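Local atomic coordinates of Tle cognate immunity protein 4 C-terminal domain-containing protein (Pseudomonas aeruginosa PAO1, PDB entry 4R1D), a protein that probably acts as the immunity protein that binds and inhibits the type VI secretion lipase effector Tle4, protecting the producing cell from its own toxin. Residues N189-R194 against M242-G247. Numbering follows the deposited sequence.
Sequences NSLLER and MWEVQG
L191 and E244 bury the most surface where the first turn of helix 191-205 lies on the end of strand 236-245. L191 packs against the strand with CD2 3.7 Å from M242 O and 4.1 Å from M242 CB, and with its CB 3.9 Å from E244 CB. E244 runs outward past this leucine, CG anti to the backbone N (chi1 -173°) and the chain extended beyond it, which carries the carboxylate to R194. There the guanidinium takes it end-on, R194 NH1 to E244 OE1 at 2.8 Å and R194 NH2 to E244 OE2 at 3.0 Å, both nearly straight and on the syn sides but somewhat out of the carboxylate plane, with the two planes 26° apart. The side-on edge, NE and NH2, is turned to N189: OD1 accepts from both nitrogens, R194 NE to N189 OD1 at 2.6 Å, and NH2 also reaches the N189 carbonyl O. L191 CA lies above one guanidinium face, off toward its rim. Q246 adds the third patch, its amide lying beside the N189 carbonyl and S190 CB; its NE2 is bonded to E187 O. N256 donates to E244 OE2, and W96 O of the neighbouring protein chain accepts from R194 NH1. Bonds on two edges fix the arginine's rotation, and the buried E244 carboxylate, with three donors round it, is probably held ionised; the ion pair links helix start to strand end within the surface that meets the partner chain.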
loop_
_atom_site.group_PDB
_atom_site.type_symbol
_atom_site.label_atom_id
_atom_site.label_comp_id
_atom_site.label_asym_id
_atom_site.label_seq_id
_atom_site.Cartn_x
_atom_site.Cartn_y
_atom_site.Cartn_z
ATOM N N ASN B 189 3.917 -7.699 21.000
ATOM C CA ASN B 189 3.104 -7.189 22.094
ATOM C C ASN B 189 1.841 -8.037 22.223
ATOM O O ASN B 189 1.568 -8.868 21.361
ATOM C CB ASN B 189 2.770 -5.700 21.892
ATOM C CG ASN B 189 2.101 -5.418 20.555
ATOM O OD1 ASN B 189 1.454 -6.281 19.980
ATOM N ND2 ASN B 189 2.261 -4.198 20.058
ATOM N N SER B 190 1.086 -7.846 23.299
ATOM C CA SER B 190 -0.130 -8.642 23.509
ATOM C C SER B 190 -1.397 -7.877 23.120
ATOM O O SER B 190 -1.451 -6.657 23.198
ATOM C CB SER B 190 -0.225 -9.136 24.955
ATOM O OG SER B 190 -0.133 -8.051 25.857
ATOM N N LEU B 191 -2.428 -8.611 22.729
ATOM C CA LEU B 191 -3.627 -8.000 22.174
ATOM C C LEU B 191 -4.293 -6.939 23.052
ATOM O O LEU B 191 -4.562 -5.842 22.594
ATOM C CB LEU B 191 -4.645 -9.081 21.836
ATOM C CG LEU B 191 -6.014 -8.536 21.452
ATOM C CD1 LEU B 191 -5.933 -7.791 20.136
ATOM C CD2 LEU B 191 -6.981 -9.703 21.351
ATOM N N LEU B 192 -4.590 -7.262 24.303
ATOM C CA LEU B 192 -5.326 -6.302 25.120
ATOM C C LEU B 192 -4.530 -5.026 25.336
ATOM O O LEU B 192 -5.066 -3.920 25.194
ATOM C CB LEU B 192 -5.741 -6.903 26.461
ATOM C CG LEU B 192 -6.615 -8.154 26.398
ATOM C CD1 LEU B 192 -7.255 -8.419 27.756
ATOM C CD2 LEU B 192 -7.675 -8.023 25.314
ATOM N N GLU B 193 -3.246 -5.177 25.658
ATOM C CA GLU B 193 -2.390 -4.009 25.872
ATOM C C GLU B 193 -2.251 -3.199 24.590
ATOM O O GLU B 193 -2.142 -1.977 24.635
ATOM C CB GLU B 193 -1.010 -4.424 26.402
ATOM C CG GLU B 193 -0.068 -4.983 25.350
ATOM C CD GLU B 193 1.271 -5.417 25.932
ATOM O OE1 GLU B 193 2.173 -5.773 25.145
ATOM O OE2 GLU B 193 1.420 -5.405 27.175
ATOM N N ARG B 194 -2.271 -3.889 23.449
ATOM C CA ARG B 194 -2.067 -3.266 22.145
ATOM C C ARG B 194 -3.210 -2.343 21.736
ATOM O O ARG B 194 -2.979 -1.204 21.293
ATOM C CB ARG B 194 -1.895 -4.354 21.077
ATOM C CG ARG B 194 -1.816 -3.858 19.647
ATOM C CD ARG B 194 -1.846 -5.048 18.665
ATOM N NE ARG B 194 -1.019 -6.148 19.148
ATOM C CZ ARG B 194 -1.370 -7.430 19.087
ATOM N NH1 ARG B 194 -2.530 -7.776 18.549
ATOM N NH2 ARG B 194 -0.559 -8.367 19.569
ATOM N N MET B 242 -12.038 -9.726 18.534
ATOM C CA MET B 242 -10.599 -9.975 18.391
ATOM C C MET B 242 -10.126 -10.997 19.429
ATOM O O MET B 242 -10.463 -10.872 20.595
ATOM C CB MET B 242 -9.847 -8.653 18.596
ATOM C CG MET B 242 -10.287 -7.572 17.618
ATOM S SD MET B 242 -9.799 -5.902 18.105
ATOM C CE MET B 242 -11.131 -5.469 19.224
ATOM N N TRP B 243 -9.353 -11.996 19.003
ATOM C CA TRP B 243 -8.883 -13.061 19.891
ATOM C C TRP B 243 -7.455 -13.398 19.491
ATOM O O TRP B 243 -7.159 -13.506 18.310
ATOM C CB TRP B 243 -9.777 -14.291 19.709
ATOM C CG TRP B 243 -9.475 -15.494 20.590
ATOM C CD1 TRP B 243 -10.012 -15.760 21.821
ATOM C CD2 TRP B 243 -8.630 -16.616 20.272
ATOM N NE1 TRP B 243 -9.539 -16.965 22.292
ATOM C CE2 TRP B 243 -8.684 -17.507 21.367
ATOM C CE3 TRP B 243 -7.821 -16.947 19.174
ATOM C CZ2 TRP B 243 -7.970 -18.711 21.398
ATOM C CZ3 TRP B 243 -7.100 -18.146 19.206
ATOM C CH2 TRP B 243 -7.185 -19.017 20.313
ATOM N N GLU B 244 -6.573 -13.556 20.475
ATOM C CA GLU B 244 -5.191 -13.825 20.171
ATOM C C GLU B 244 -4.501 -14.645 21.245
ATOM O O GLU B 244 -4.782 -14.507 22.442
ATOM C CB GLU B 244 -4.432 -12.504 19.973
ATOM C CG GLU B 244 -2.997 -12.690 19.492
ATOM C CD GLU B 244 -2.371 -11.383 19.034
ATOM O OE1 GLU B 244 -3.121 -10.484 18.604
ATOM O OE2 GLU B 244 -1.127 -11.259 19.103
ATOM N N VAL B 245 -3.633 -15.528 20.773
ATOM C CA VAL B 245 -2.647 -16.202 21.592
ATOM C C VAL B 245 -1.308 -15.634 21.146
ATOM O O VAL B 245 -0.939 -15.745 19.976
ATOM C CB VAL B 245 -2.658 -17.715 21.331
ATOM C CG1 VAL B 245 -1.433 -18.380 21.979
ATOM C CG2 VAL B 245 -3.971 -18.327 21.821
ATOM N N GLN B 246 -0.582 -15.014 22.068
ATOM C CA GLN B 246 0.652 -14.305 21.704
ATOM C C GLN B 246 1.655 -15.164 20.929
ATOM O O GLN B 246 2.250 -14.705 19.942
ATOM C CB GLN B 246 1.313 -13.664 22.935
ATOM C CG GLN B 246 2.520 -12.783 22.597
ATOM C CD GLN B 246 2.854 -11.797 23.706
ATOM O OE1 GLN B 246 2.263 -11.839 24.788
ATOM N NE2 GLN B 246 3.803 -10.902 23.442
ATOM N N GLY B 247 1.832 -16.408 21.360
ATOM C CA GLY B 247 2.768 -17.310 20.711
ATOM C C GLY B 247 4.077 -17.464 21.466
ATOM O O GLY B 247 4.414 -16.640 22.316
#